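Local coordinates for protein histidinol-phosphate aminotransferase (Clostridium acetobutylicum, PDB 3FTB) that probably transfers amino groups between substrates with the help of pyridoxal 5'-phosphate, as histidinol-phosphate aminotransferases do in histidine biosynthesis, at residues 195-200 with 205-210; 72-77 with 226-231. One frame throughout, in Å; residues are numbered along the deposited sequence.

Contact 1. Residues 195-200 with 205-210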
loop_
_atom_site.group_PDB
_atom_site.type_symbol
_atom_site.label_atom_id
_atom_site.label_comp_id
_atom_site.label_asym_id
_atom_site.label_seq_id
_atom_site.Cartn_x
_atom_site.Cartn_y
_atom_site.Cartn_z
ATOM N N SER A 195 -15.115 -25.120 -5.521
ATOM C CA SER A 195 -15.887 -23.894 -5.748
ATOM C C SER A 195 -15.046 -22.780 -6.348
ATOM O O SER A 195 -15.578 -21.917 -7.059
ATOM C CB SER A 195 -16.560 -23.416 -4.461
ATOM O OG SER A 195 -17.757 -24.146 -4.236
ATOM N N SER A 196 -13.739 -22.802 -6.070
ATOM C CA SER A 196 -12.798 -21.872 -6.703
ATOM C C SER A 196 -12.318 -22.393 -8.049
ATOM O O SER A 196 -12.253 -23.596 -8.283
ATOM C CB SER A 196 -11.594 -21.589 -5.807
ATOM O OG SER A 196 -10.892 -22.773 -5.514
ATOM N N PHE A 197 -11.989 -21.469 -8.936
ATOM C CA PHE A 197 -11.414 -21.818 -10.215
ATOM C C PHE A 197 -9.905 -21.936 -10.105
ATOM O O PHE A 197 -9.227 -22.104 -11.116
ATOM C CB PHE A 197 -11.763 -20.755 -11.251
ATOM C CG PHE A 197 -13.142 -20.900 -11.820
ATOM C CD1 PHE A 197 -14.256 -20.547 -11.068
ATOM C CD2 PHE A 197 -13.330 -21.397 -13.103
ATOM C CE1 PHE A 197 -15.532 -20.691 -11.585
ATOM C CE2 PHE A 197 -14.600 -21.534 -13.622
ATOM C CZ PHE A 197 -15.702 -21.184 -12.863
ATOM N N VAL A 198 -9.364 -21.830 -8.893
ATOM C CA VAL A 198 -7.912 -21.901 -8.741
ATOM C C VAL A 198 -7.355 -23.203 -9.327
ATOM O O VAL A 198 -6.279 -23.212 -9.928
ATOM C CB VAL A 198 -7.442 -21.722 -7.276
ATOM C CG1 VAL A 198 -7.554 -20.258 -6.857
ATOM C CG2 VAL A 198 -8.213 -22.661 -6.331
ATOM N N GLY A 199 -8.104 -24.291 -9.170
ATOM C CA GLY A 199 -7.699 -25.581 -9.708
ATOM C C GLY A 199 -7.834 -25.665 -11.219
ATOM O O GLY A 199 -7.601 -26.728 -11.821
ATOM N N GLU A 200 -8.224 -24.543 -11.830
ATOM C CA GLU A 200 -8.355 -24.452 -13.280
ATOM C C GLU A 200 -7.257 -23.579 -13.880
ATOM O O GLU A 200 -7.177 -23.429 -15.099
ATOM C CB GLU A 200 -9.732 -23.884 -13.663
ATOM C CG GLU A 200 -10.806 -24.923 -14.001
ATOM C CD GLU A 200 -11.535 -25.422 -12.779
ATOM O OE1 GLU A 200 -11.452 -24.757 -11.725
ATOM O OE2 GLU A 200 -12.196 -26.476 -12.871
ATOM N N SER A 205 -4.898 -19.921 -19.272
ATOM C CA SER A 205 -4.225 -18.671 -18.932
ATOM C C SER A 205 -5.005 -17.419 -19.369
ATOM O O SER A 205 -4.425 -16.357 -19.581
ATOM C CB SER A 205 -2.761 -18.652 -19.401
ATOM O OG SER A 205 -2.426 -19.801 -20.156
ATOM N N CYS A 206 -6.320 -17.565 -19.503
ATOM C CA CYS A 206 -7.237 -16.426 -19.598
ATOM C C CYS A 206 -7.699 -16.088 -18.188
ATOM O O CYS A 206 -8.023 -14.946 -17.881
ATOM C CB CYS A 206 -8.446 -16.738 -20.487
ATOM S SG CYS A 206 -9.596 -17.986 -19.831
ATOM N N LEU A 207 -7.693 -17.100 -17.324
ATOM C CA LEU A 207 -8.093 -16.935 -15.934
ATOM C C LEU A 207 -7.148 -16.025 -15.160
ATOM O O LEU A 207 -5.932 -16.232 -15.146
ATOM C CB LEU A 207 -8.153 -18.290 -15.220
ATOM C CG LEU A 207 -9.425 -19.135 -15.231
ATOM C CD1 LEU A 207 -9.145 -20.454 -14.539
ATOM C CD2 LEU A 207 -10.560 -18.405 -14.545
ATOM N N PHE A 208 -7.720 -15.025 -14.507
ATOM C CA PHE A 208 -7.005 -14.282 -13.490
ATOM C C PHE A 208 -7.870 -14.276 -12.228
ATOM O O PHE A 208 -9.021 -13.820 -12.260
ATOM C CB PHE A 208 -6.721 -12.862 -13.964
ATOM C CG PHE A 208 -5.923 -12.041 -12.978
ATOM C CD1 PHE A 208 -4.544 -12.120 -12.955
ATOM C CD2 PHE A 208 -6.554 -11.195 -12.081
ATOM C CE1 PHE A 208 -3.805 -11.376 -12.061
ATOM C CE2 PHE A 208 -5.820 -10.444 -11.179
ATOM C CZ PHE A 208 -4.439 -10.536 -11.169
ATOM N N ILE A 209 -7.341 -14.813 -11.130
ATOM C CA ILE A 209 -8.118 -14.913 -9.887
ATOM C C ILE A 209 -7.639 -13.918 -8.834
ATOM O O ILE A 209 -6.432 -13.715 -8.672
ATOM C CB ILE A 209 -8.054 -16.340 -9.271
ATOM C CG1 ILE A 209 -8.309 -17.423 -10.329
ATOM C CG2 ILE A 209 -9.002 -16.470 -8.109
ATOM C CD1 ILE A 209 -9.633 -17.315 -11.014
ATOM N N ILE A 210 -8.590 -13.307 -8.129
ATOM C CA ILE A 210 -8.293 -12.412 -7.023
ATOM C C ILE A 210 -8.716 -13.045 -5.690
ATOM O O ILE A 210 -9.889 -13.392 -5.490
ATOM C CB ILE A 210 -9.017 -11.073 -7.215
ATOM C CG1 ILE A 210 -8.557 -10.413 -8.517
ATOM C CG2 ILE A 210 -8.774 -10.156 -6.047
ATOM C CD1 ILE A 210 -9.194 -9.054 -8.784
#

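Contact 2. Residues 72-77 with 226-231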
loop_
_atom_site.group_PDB
_atom_site.type_symbol
_atom_site.label_atom_id
_atom_site.label_comp_id
_atom_site.label_asym_id
_atom_site.label_seq_id
_atom_site.Cartn_x
_atom_site.Cartn_y
_atom_site.Cartn_z
ATOM N N ASN A 72 1.811 -22.683 -1.417
ATOM C CA ASN A 72 1.543 -23.856 -0.592
ATOM C C ASN A 72 0.097 -23.871 -0.166
ATOM O O ASN A 72 -0.476 -24.926 0.098
ATOM C CB ASN A 72 2.412 -23.848 0.665
ATOM C CG ASN A 72 3.865 -24.143 0.374
ATOM O OD1 ASN A 72 4.208 -24.648 -0.696
ATOM N ND2 ASN A 72 4.732 -23.833 1.332
ATOM N N TYR A 73 -0.471 -22.674 -0.065
ATOM C CA TYR A 73 -1.855 -22.507 0.325
ATOM C C TYR A 73 -2.735 -22.969 -0.815
ATOM O O TYR A 73 -3.761 -23.606 -0.600
ATOM C CB TYR A 73 -2.131 -21.038 0.615
ATOM C CG TYR A 73 -3.572 -20.732 0.937
ATOM C CD1 TYR A 73 -4.175 -21.266 2.070
ATOM C CD2 TYR A 73 -4.324 -19.892 0.126
ATOM C CE1 TYR A 73 -5.484 -20.985 2.381
ATOM C CE2 TYR A 73 -5.622 -19.606 0.428
ATOM C CZ TYR A 73 -6.210 -20.156 1.558
ATOM O OH TYR A 73 -7.532 -19.873 1.882
ATOM N N LEU A 74 -2.319 -22.640 -2.033
ATOM C CA LEU A 74 -3.089 -22.981 -3.216
ATOM C C LEU A 74 -2.614 -24.283 -3.881
ATOM O O LEU A 74 -3.230 -24.757 -4.833
ATOM C CB LEU A 74 -3.042 -21.826 -4.222
ATOM C CG LEU A 74 -3.379 -20.406 -3.750
ATOM C CD1 LEU A 74 -3.128 -19.440 -4.881
ATOM C CD2 LEU A 74 -4.821 -20.269 -3.251
ATOM N N LYS A 75 -1.525 -24.858 -3.377
ATOM C CA LYS A 75 -0.921 -26.039 -3.996
ATOM C C LYS A 75 -0.717 -25.813 -5.485
ATOM O O LYS A 75 -1.195 -26.593 -6.306
ATOM C CB LYS A 75 -1.779 -27.290 -3.787
ATOM C CG LYS A 75 -2.163 -27.575 -2.340
ATOM C CD LYS A 75 -0.946 -27.793 -1.459
ATOM C CE LYS A 75 -1.339 -27.813 0.013
ATOM N NZ LYS A 75 -2.579 -28.609 0.217
ATOM N N LEU A 76 -0.017 -24.737 -5.826
ATOM C CA LEU A 76 0.308 -24.425 -7.214
ATOM C C LEU A 76 1.692 -23.803 -7.298
ATOM O O LEU A 76 2.043 -22.959 -6.480
ATOM C CB LEU A 76 -0.715 -23.456 -7.812
ATOM C CG LEU A 76 -1.611 -23.976 -8.943
ATOM C CD1 LEU A 76 -2.427 -25.174 -8.494
ATOM C CD2 LEU A 76 -2.523 -22.887 -9.518
ATOM N N LYS A 77 2.470 -24.229 -8.289
ATOM C CA LYS A 77 3.782 -23.653 -8.557
ATOM C C LYS A 77 3.820 -23.094 -9.987
ATOM O O LYS A 77 2.878 -23.294 -10.761
ATOM C CB LYS A 77 4.891 -24.694 -8.328
ATOM C CG LYS A 77 4.915 -25.289 -6.917
ATOM C CD LYS A 77 5.215 -24.224 -5.894
ATOM C CE LYS A 77 5.126 -24.769 -4.486
ATOM N NZ LYS A 77 5.852 -23.866 -3.556
ATOM N N TYR A 226 -4.330 -10.908 -3.087
ATOM C CA TYR A 226 -3.412 -11.428 -4.104
ATOM C C TYR A 226 -4.021 -11.845 -5.444
ATOM O O TYR A 226 -5.222 -12.099 -5.553
ATOM C CB TYR A 226 -2.524 -12.543 -3.537
ATOM C CG TYR A 226 -3.235 -13.633 -2.766
ATOM C CD1 TYR A 226 -3.289 -14.934 -3.258
ATOM C CD2 TYR A 226 -3.822 -13.371 -1.533
ATOM C CE1 TYR A 226 -3.923 -15.949 -2.544
ATOM C CE2 TYR A 226 -4.461 -14.372 -0.816
ATOM C CZ TYR A 226 -4.506 -15.661 -1.324
ATOM O OH TYR A 226 -5.143 -16.654 -0.606
ATOM N N GLY A 227 -3.168 -11.874 -6.467
ATOM C CA GLY A 227 -3.545 -12.327 -7.793
ATOM C C GLY A 227 -2.888 -13.655 -8.146
ATOM O O GLY A 227 -1.737 -13.888 -7.810
ATOM N N ILE A 228 -3.626 -14.506 -8.851
ATOM C CA ILE A 228 -3.215 -15.868 -9.174
ATOM C C ILE A 228 -3.465 -16.138 -10.659
ATOM O O ILE A 228 -4.606 -16.090 -11.097
ATOM C CB ILE A 228 -4.050 -16.870 -8.341
ATOM C CG1 ILE A 228 -3.699 -16.716 -6.865
ATOM C CG2 ILE A 228 -3.827 -18.299 -8.805
ATOM C CD1 ILE A 228 -2.180 -16.646 -6.614
ATOM N N THR A 229 -2.420 -16.413 -11.439
ATOM C CA THR A 229 -2.594 -16.643 -12.877
ATOM C C THR A 229 -1.415 -17.396 -13.494
ATOM O O THR A 229 -0.267 -17.211 -13.102
ATOM C CB THR A 229 -2.808 -15.316 -13.664
ATOM O OG1 THR A 229 -3.238 -15.602 -15.004
ATOM C CG2 THR A 229 -1.533 -14.511 -13.735
ATOM N N ASN A 230 -1.712 -18.250 -14.465
ATOM C CA ASN A 230 -0.680 -18.905 -15.248
ATOM C C ASN A 230 -0.140 -17.961 -16.315
ATOM O O ASN A 230 0.856 -18.254 -16.968
ATOM C CB ASN A 230 -1.220 -20.167 -15.918
ATOM C CG ASN A 230 -0.243 -21.312 -15.845
ATOM O OD1 ASN A 230 0.334 -21.568 -14.785
ATOM N ND2 ASN A 230 -0.041 -22.007 -16.964
ATOM N N ASN A 231 -0.810 -16.831 -16.498
ATOM C CA ASN A 231 -0.388 -15.848 -17.487
ATOM C C ASN A 231 0.743 -14.979 -16.954
ATOM O O ASN A 231 0.554 -13.793 -16.657
ATOM C CB ASN A 231 -1.569 -14.978 -17.921
ATOM C CG ASN A 231 -1.219 -14.048 -19.068
ATOM O OD1 ASN A 231 -0.075 -13.586 -19.200
ATOM N ND2 ASN A 231 -2.208 -13.763 -19.904
#

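Contact 1. Residues 195-200 with 205-210
F197, V198 and E200 meet L207 and I209 through carbon contacts, and no hydrogen bond links the two segments. Residues 195-200 lie in the connection from strand 179-183 to its parallel neighbour 207-212, and this connection folds back over the start of the latter strand. Among the apolar pairs, I209 CD1 lies 4.1 Å from F197 CB, so the phenylalanine is touched near the root of its side chain. A chi1 of -80° swings CG to the backbone-N side, opposite the carbonyl carbon, and carries the ring off from the segment 205-210; L207 CD2 approaches that ring obliquely. The other branch of the isoleucine, I209 CG2, reaches V198 CG1 at 4.2 Å.

L207 serves the far end of the turn. Its CD1 sits 3.6 Å from E200 CB and equally near the backbone, 3.6 Å from E200 O. The glutamate is therefore met by its first methylene, while its bent chain leads the carboxylate away to a long, weak ion pair with K163.

Polar bonding stays within or outside the pair. The turn is closed by E200 N donating to F197 O at 2.7 Å; E184 accepts from F197 N, S195 O accepts from N152 ND2, and I180 and I182 share backbone bonds with the 205-210 segment. The chemistry thus divides the labour: dispersion and burial of methyl groups join loop to strand, whereas directional bonds fix each backbone separately.

Contact 2. Residues 72-77 with 226-231
L74, in the last turn of helix 64-74, is the side chain to follow toward I228. Its CB leaves the helix in the direction of the strand, and a chi1 of -51° sets CG beside the backbone N. From CG the CD1 branch does the touching. L74 CD1 meets I228 tip to tip, 3.4 Å from both I228 CG1 and I228 CD1, tighter than usual for carbon pairs. The same methyl carbon, L74 CD1, lies near the plane of the Y226 ring, at its edge, 4.3 Å from Y226 CE1. Since I228 CD1 also sits in plane at a ring edge of Y226, the three residues form one small apolar cluster.

One residue earlier, the side chains of Y73 and Y226 lie nearly perpendicular. The hydroxyl oxygen Y226 OH comes obliquely to the Y73 ring, 3.2 Å from Y73 CE2 and 3.4 Å from Y73 CD2, a contact with carbon atoms. I70 of the same helix also packs on Y226 and I228.

Beyond the contact both segments change course. K75 takes positive phi just beyond the helix. On the strand side, T229 OG1 accepts from N231 N at 3.1 Å in an ST turn, and N231 is the N-cap of helix 232-239, its OD1 receiving I234 N. The whole is a helix C-terminus packed on a sheet strand, consistent with the layered alpha/beta large domain of fold-type I PLP enzymes.

Overall arrangement
Contacts 1 and 2 have centres 9 Å apart and belong to the same seven-stranded mixed sheet, in which strands 207-212 and 225-229 are antiparallel neighbours. Along the chain 72-77 comes first, then 195-200, 205-210 and finally 226-231, so the short-range contact falls within the long interval spanned by the other. The strands join the two directly: I228 N and I209 O are 2.9 Å apart, a probable hydrogen bond, and T229 OG1 is probably bonded to L207 O at 2.8 Å. Adjacent strands thus receive a local loop and a distant helix, showing how one sheet gathers sequence-remote elements into a single domain.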